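Local structure of putative ABC transporter, periplasmic binding protein, amino acid (Neisseria gonorrhoeae, 2YJP) at residues A[59-64]-A[80-85]; A[200-205]-A[217-222]. The protein probably captures L-cysteine in the periplasm, serving as the solute receptor of an amino-acid ABC transporter. The protein carries 1 engineered substitution. One frame throughout, in Å; residues are numbered along the deposited sequence.

Contact 1 of 2, residues A[59-64]-A[80-85]; sequences IGVFGD and FDVEIA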
loop_
_atom_site.group_PDB
_atom_site.type_symbol
_atom_site.label_atom_id
_atom_site.label_comp_id
_atom_site.label_asym_id
_atom_site.label_seq_id
_atom_site.Cartn_x
_atom_site.Cartn_y
_atom_site.Cartn_z
ATOM N N ILE A 59 3.586 12.638 -6.959
ATOM C CA ILE A 59 3.583 11.423 -6.120
ATOM C C ILE A 59 2.438 10.435 -6.370
ATOM O O ILE A 59 1.241 10.804 -6.274
ATOM C CB ILE A 59 3.667 11.732 -4.612
ATOM C CG1 ILE A 59 4.851 12.648 -4.345
ATOM C CG2 ILE A 59 3.798 10.429 -3.810
ATOM C CD1 ILE A 59 5.060 13.093 -2.906
ATOM N N GLY A 60 2.823 9.185 -6.689
ATOM C CA GLY A 60 1.891 8.084 -6.937
ATOM C C GLY A 60 1.348 7.568 -5.615
ATOM O O GLY A 60 2.129 7.239 -4.688
ATOM N N VAL A 61 0.015 7.518 -5.511
ATOM C CA VAL A 61 -0.692 7.064 -4.302
ATOM C C VAL A 61 -1.924 6.301 -4.684
ATOM O O VAL A 61 -2.394 6.406 -5.827
ATOM C CB VAL A 61 -1.122 8.231 -3.313
ATOM C CG1 VAL A 61 0.098 8.984 -2.813
ATOM C CG2 VAL A 61 -2.125 9.220 -3.955
ATOM N N PHE A 62 -2.462 5.537 -3.724
ATOM C CA PHE A 62 -3.772 4.908 -3.903
ATOM C C PHE A 62 -4.949 5.860 -3.766
ATOM O O PHE A 62 -4.928 6.783 -2.935
ATOM C CB PHE A 62 -3.951 3.740 -2.933
ATOM C CG PHE A 62 -3.218 2.523 -3.357
ATOM C CD1 PHE A 62 -3.587 1.864 -4.538
ATOM C CD2 PHE A 62 -2.163 2.028 -2.606
ATOM C CE1 PHE A 62 -2.925 0.745 -4.968
ATOM C CE2 PHE A 62 -1.469 0.870 -3.032
ATOM C CZ PHE A 62 -1.849 0.248 -4.230
ATOM N N GLY A 63 -5.984 5.647 -4.606
ATOM C CA GLY A 63 -7.230 6.309 -4.426
ATOM C C GLY A 63 -8.260 5.527 -3.632
ATOM O O GLY A 63 -9.331 6.085 -3.273
ATOM N N ASP A 64 -8.021 4.239 -3.383
ATOM C CA ASP A 64 -9.095 3.391 -2.845
ATOM C C ASP A 64 -8.547 2.340 -1.885
ATOM O O ASP A 64 -9.012 1.222 -1.826
ATOM C CB ASP A 64 -9.866 2.710 -3.974
ATOM C CG ASP A 64 -8.971 1.784 -4.841
ATOM O OD1 ASP A 64 -7.714 1.804 -4.700
ATOM O OD2 ASP A 64 -9.552 1.036 -5.682
ATOM N N PHE A 80 -2.476 7.301 5.537
ATOM C CA PHE A 80 -1.149 7.228 6.082
ATOM C C PHE A 80 -0.047 7.578 5.064
ATOM O O PHE A 80 0.845 8.363 5.382
ATOM C CB PHE A 80 -0.988 5.816 6.659
ATOM C CG PHE A 80 0.312 5.554 7.341
ATOM C CD1 PHE A 80 0.701 6.273 8.463
ATOM C CD2 PHE A 80 1.114 4.512 6.897
ATOM C CE1 PHE A 80 1.919 5.961 9.137
ATOM C CE2 PHE A 80 2.350 4.190 7.528
ATOM C CZ PHE A 80 2.765 4.933 8.659
ATOM N N ASP A 81 -0.075 6.996 3.871
ATOM C CA ASP A 81 0.942 7.254 2.843
ATOM C C ASP A 81 0.928 8.752 2.398
ATOM O O ASP A 81 1.971 9.352 2.065
ATOM C CB ASP A 81 0.618 6.439 1.577
ATOM C CG ASP A 81 0.701 4.943 1.762
ATOM O OD1 ASP A 81 1.571 4.410 2.459
ATOM O OD2 ASP A 81 -0.123 4.268 1.140
ATOM N N VAL A 82 -0.260 9.330 2.343
ATOM C CA VAL A 82 -0.467 10.717 1.927
ATOM C C VAL A 82 0.116 11.673 2.971
ATOM O O VAL A 82 0.699 12.744 2.635
ATOM C CB VAL A 82 -1.987 10.944 1.725
ATOM C CG1 VAL A 82 -2.357 12.379 1.839
ATOM C CG2 VAL A 82 -2.456 10.287 0.361
ATOM N N GLU A 83 -0.032 11.324 4.241
ATOM C CA GLU A 83 0.519 12.174 5.275
ATOM C C GLU A 83 2.051 12.242 5.102
ATOM O O GLU A 83 2.646 13.320 5.194
ATOM C CB GLU A 83 0.176 11.628 6.658
ATOM C CG GLU A 83 -1.247 11.786 7.011
ATOM C CD GLU A 83 -1.655 13.265 7.100
ATOM O OE1 GLU A 83 -1.028 14.091 7.770
ATOM O OE2 GLU A 83 -2.632 13.649 6.507
ATOM N N ILE A 84 2.667 11.084 4.830
ATOM C CA ILE A 84 4.101 10.988 4.627
ATOM C C ILE A 84 4.447 11.829 3.397
ATOM O O ILE A 84 5.470 12.543 3.378
ATOM C CB ILE A 84 4.541 9.521 4.405
ATOM C CG1 ILE A 84 4.374 8.747 5.701
ATOM C CG2 ILE A 84 6.010 9.439 3.822
ATOM C CD1 ILE A 84 4.400 7.298 5.545
ATOM N N ALA A 85 3.607 11.744 2.369
ATOM C CA ALA A 85 3.873 12.502 1.154
ATOM C C ALA A 85 3.856 14.036 1.430
ATOM O O ALA A 85 4.701 14.793 0.913
ATOM C CB ALA A 85 2.923 12.097 0.025
HETATM O O HOH W 1 -1.200 5.385 -1.008
#
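Ile59 and Val61, two residues apart on strand 57-61, turn their side chains onto Ala85 and Val82 of helix 80-93. This joins the strand and helix of the first beta-alpha-beta crossover in a lobe of the type II periplasmic-binding-protein fold; the polypeptide continues from the helix into strand 99-103, the parallel neighbour of strand 57-61. At one end of the interface Ile59 sends out its longer branch: CG1 lies beside the backbone N (chi1 -52°) and the chain then runs extended, bringing CD1 down on the methyl group of Ala85, with 3.8 Å between Ile59 CD1 and Ala85 CB. The backbones here are 7.4 Å apart, measured from Ile59 CA to Ala85 CA, and strand and helix stay about equally close at the next pair, 7.2 Å from Val61 CA to Val82 CA. There two branched side chains meet methyl to methyl and more loosely, Val61 CG1 being 4.3 Å from Val82 CG2. Phe101 of strand 99-103 touches Val61, Val82 and Ala85, so the apolar layer continues onto the adjoining strand. On its far side the helix uses Phe80 against helix 266-274.

Where the strand gives way to loop, the chemistry turns polar. Phe62, whose side chain touches the bound cysteine, is linked through its backbone to Asp81 by a bridging water. The other carboxylate oxygen, Asp81 OD1, accepts hydrogen bonds from Tyr141 OH and from ND2 of Asn124, itself a pocket residue. Asp81 is thus a second-shell group tied to two members of the cysteine pocket, and these donors would help to stabilise a negative charge on it. The water accepts from Phe62 N at 3.0 Å and donates to Asp81 OD2 at 2.6 Å, the N-water-OD2 angle being about 158°.

Contact 2 of 2, residues A[200-205]-A[217-222]; sequences ALKDGR and WAWAKE. With ZN (zinc ion), chain H; ZN (zinc ion), chain F; EDO (1,2-ethanediol), chain K.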
loop_
_atom_site.group_PDB
_atom_site.type_symbol
_atom_site.label_atom_id
_atom_site.label_comp_id
_atom_site.label_asym_id
_atom_site.label_seq_id
_atom_site.Cartn_x
_atom_site.Cartn_y
_atom_site.Cartn_z
ATOM N N ALA A 200 -16.474 -7.378 -5.863
ATOM C CA ALA A 200 -16.722 -8.705 -6.399
ATOM C C ALA A 200 -16.886 -9.715 -5.269
ATOM O O ALA A 200 -17.532 -10.754 -5.438
ATOM C CB ALA A 200 -15.615 -9.125 -7.328
ATOM N N LEU A 201 -16.320 -9.402 -4.105
ATOM C CA LEU A 201 -16.389 -10.337 -2.987
ATOM C C LEU A 201 -17.771 -10.237 -2.369
ATOM O O LEU A 201 -18.464 -11.275 -2.160
ATOM C CB LEU A 201 -15.247 -10.106 -1.983
ATOM C CG LEU A 201 -15.365 -10.968 -0.711
ATOM C CD1 LEU A 201 -14.976 -12.412 -0.990
ATOM C CD2 LEU A 201 -14.563 -10.356 0.416
ATOM N N LYS A 202 -18.222 -8.986 -2.183
ATOM C CA LYS A 202 -19.618 -8.725 -1.770
ATOM C C LYS A 202 -20.629 -9.399 -2.700
ATOM O O LYS A 202 -21.671 -9.881 -2.231
ATOM C CB LYS A 202 -19.910 -7.205 -1.663
ATOM C CG LYS A 202 -19.406 -6.532 -0.354
ATOM C CD LYS A 202 -19.022 -5.080 -0.527
ATOM C CE LYS A 202 -20.183 -4.225 -0.832
ATOM N NZ LYS A 202 -19.891 -2.754 -0.755
ATOM N N ASP A 203 -20.357 -9.391 -4.021
ATOM C CA ASP A 203 -21.263 -9.994 -4.997
ATOM C C ASP A 203 -21.127 -11.537 -5.100
ATOM O O ASP A 203 -21.817 -12.159 -5.894
ATOM C CB ASP A 203 -21.034 -9.381 -6.362
ATOM C CG ASP A 203 -21.473 -7.892 -6.440
ATOM O OD1 ASP A 203 -22.253 -7.390 -5.596
ATOM O OD2 ASP A 203 -21.007 -7.186 -7.383
ATOM N N GLY A 204 -20.218 -12.156 -4.350
ATOM C CA GLY A 204 -20.039 -13.601 -4.441
ATOM C C GLY A 204 -19.302 -14.080 -5.691
ATOM O O GLY A 204 -19.449 -15.219 -6.094
ATOM N N ARG A 205 -18.466 -13.229 -6.297
ATOM C CA ARG A 205 -17.721 -13.642 -7.467
ATOM C C ARG A 205 -16.596 -14.626 -7.108
ATOM O O ARG A 205 -16.118 -15.375 -7.959
ATOM C CB ARG A 205 -17.214 -12.408 -8.222
ATOM C CG ARG A 205 -18.292 -11.623 -9.056
ATOM C CD ARG A 205 -18.453 -12.238 -10.445
ATOM N NE ARG A 205 -17.646 -11.595 -11.500
ATOM C CZ ARG A 205 -17.028 -12.263 -12.491
ATOM N NH1 ARG A 205 -17.085 -13.598 -12.556
ATOM N NH2 ARG A 205 -16.331 -11.595 -13.420
ATOM N N TRP A 217 -8.143 -6.158 7.732
ATOM C CA TRP A 217 -8.695 -5.810 9.032
ATOM C C TRP A 217 -9.525 -4.499 8.943
ATOM O O TRP A 217 -10.579 -4.402 9.561
ATOM C CB TRP A 217 -7.616 -5.683 10.107
ATOM C CG TRP A 217 -6.812 -6.990 10.355
ATOM C CD1 TRP A 217 -7.296 -8.288 10.363
ATOM C CD2 TRP A 217 -5.419 -7.091 10.714
ATOM N NE1 TRP A 217 -6.287 -9.176 10.667
ATOM C CE2 TRP A 217 -5.122 -8.483 10.866
ATOM C CE3 TRP A 217 -4.396 -6.164 10.873
ATOM C CZ2 TRP A 217 -3.819 -8.960 11.204
ATOM C CZ3 TRP A 217 -3.089 -6.643 11.206
ATOM C CH2 TRP A 217 -2.823 -8.028 11.363
ATOM N N ALA A 218 -9.050 -3.533 8.166
ATOM C CA ALA A 218 -9.701 -2.196 8.126
ATOM C C ALA A 218 -11.012 -2.291 7.353
ATOM O O ALA A 218 -12.039 -1.671 7.726
ATOM C CB ALA A 218 -8.782 -1.157 7.467
ATOM N N TRP A 219 -10.969 -3.083 6.278
ATOM C CA TRP A 219 -12.151 -3.314 5.492
ATOM C C TRP A 219 -13.215 -4.122 6.284
ATOM O O TRP A 219 -14.385 -3.774 6.261
ATOM C CB TRP A 219 -11.780 -3.992 4.180
ATOM C CG TRP A 219 -12.959 -4.156 3.278
ATOM C CD1 TRP A 219 -13.492 -3.212 2.461
ATOM C CD2 TRP A 219 -13.769 -5.323 3.136
ATOM N NE1 TRP A 219 -14.578 -3.738 1.771
ATOM C CE2 TRP A 219 -14.765 -5.035 2.175
ATOM C CE3 TRP A 219 -13.713 -6.612 3.680
ATOM C CZ2 TRP A 219 -15.754 -5.983 1.786
ATOM C CZ3 TRP A 219 -14.659 -7.573 3.245
ATOM C CH2 TRP A 219 -15.680 -7.231 2.333
ATOM N N ALA A 220 -12.817 -5.198 6.962
ATOM C CA ALA A 220 -13.762 -6.090 7.662
ATOM C C ALA A 220 -14.472 -5.389 8.822
ATOM O O ALA A 220 -15.642 -5.683 9.161
ATOM C CB ALA A 220 -13.004 -7.385 8.177
ATOM N N LYS A 221 -13.778 -4.404 9.396
ATOM C CA LYS A 221 -14.324 -3.555 10.426
ATOM C C LYS A 221 -15.640 -2.868 9.942
ATOM O O LYS A 221 -16.589 -2.701 10.727
ATOM C CB LYS A 221 -13.255 -2.506 10.840
ATOM C CG LYS A 221 -13.667 -1.729 12.124
ATOM C CD LYS A 221 -12.827 -0.490 12.395
ATOM C CE LYS A 221 -13.266 0.167 13.688
ATOM N NZ LYS A 221 -12.382 1.334 14.102
ATOM N N GLU A 222 -15.666 -2.429 8.680
ATOM C CA GLU A 222 -16.830 -1.773 8.148
ATOM C C GLU A 222 -17.705 -2.756 7.386
ATOM O O GLU A 222 -18.743 -2.369 6.928
ATOM C CB GLU A 222 -16.454 -0.557 7.222
ATOM C CG GLU A 222 -15.562 0.500 7.901
ATOM C CD GLU A 222 -16.175 1.163 9.137
ATOM O OE1 GLU A 222 -17.392 1.171 9.391
ATOM O OE2 GLU A 222 -15.400 1.717 9.899
HETATM ZN ZN ZN H . -21.775 -4.801 -7.112
HETATM ZN ZN ZN F . -17.204 2.493 11.191
HETATM C C1 EDO K . -23.663 -9.005 0.786
HETATM O O1 EDO K . -22.440 -9.776 0.570
HETATM C C2 EDO K . -24.211 -9.331 2.178
HETATM O O2 EDO K . -23.191 -9.721 3.127
HETATM O O HOH W 2 -15.569 3.180 12.412
#
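Leu201 and Lys202 both reach the six-membered ring of Trp219. Leu201 brings CD2 obliquely to the outer carbons, 3.8 Å from Trp219 CH2, whereas Lys202 passes the ring edge close to its plane, with CD 4.1 Å from Trp219 CZ2. The indole reaches this far because its CG is anti to the backbone N (chi1 -175°), which carries it from helix 213-222 across to helix 194-202. Further aromatic contacts with Phe198 and Phe226 hold the ring, and Leu201 also rests on Phe226 and on Leu168 of the sheet.

Outward from this apolar patch the surface is polar. Lys202 O accepts a hydrogen bond from an ethanediol that also binds Asn225, Asp203 OD2 lies 2.5 Å from one zinc ion, and Glu222 grips another with both carboxylate oxygens, OE1 at 2.2 Å. The backbone of helix 194-202 closes behind Leu201 through two bonds, Arg205 N to Ala200 O (2.8 Å) and Gly204 N to Leu201 O (2.9 Å). With Gly204 at positive phi (75°), this helix end is a Schellman motif, set beside a neighbouring helix of an alpha/beta lobe.

In the fold
The two contacts belong to different lobes of the binding protein, their centres 22 Å apart and their nearest atoms about 8 Å apart. Contact 1 is core: a strand of the parallel sheet meets a helix and all its touching residues are buried; its strand segment continues into Phe62, a pocket residue, although the packing itself is away from the ligand. Contact 2 lies nearer the surface, its centre about 17 Å from the centre of the chain, and joins two helices beside the mixed sheet. Between the segments themselves, contact 2 is the one built on an aromatic ring. Their polar fringes differ likewise: a bridging water and a carboxylate in 59-64/80-85, zinc-binding acidic side chains in 200-205/217-222.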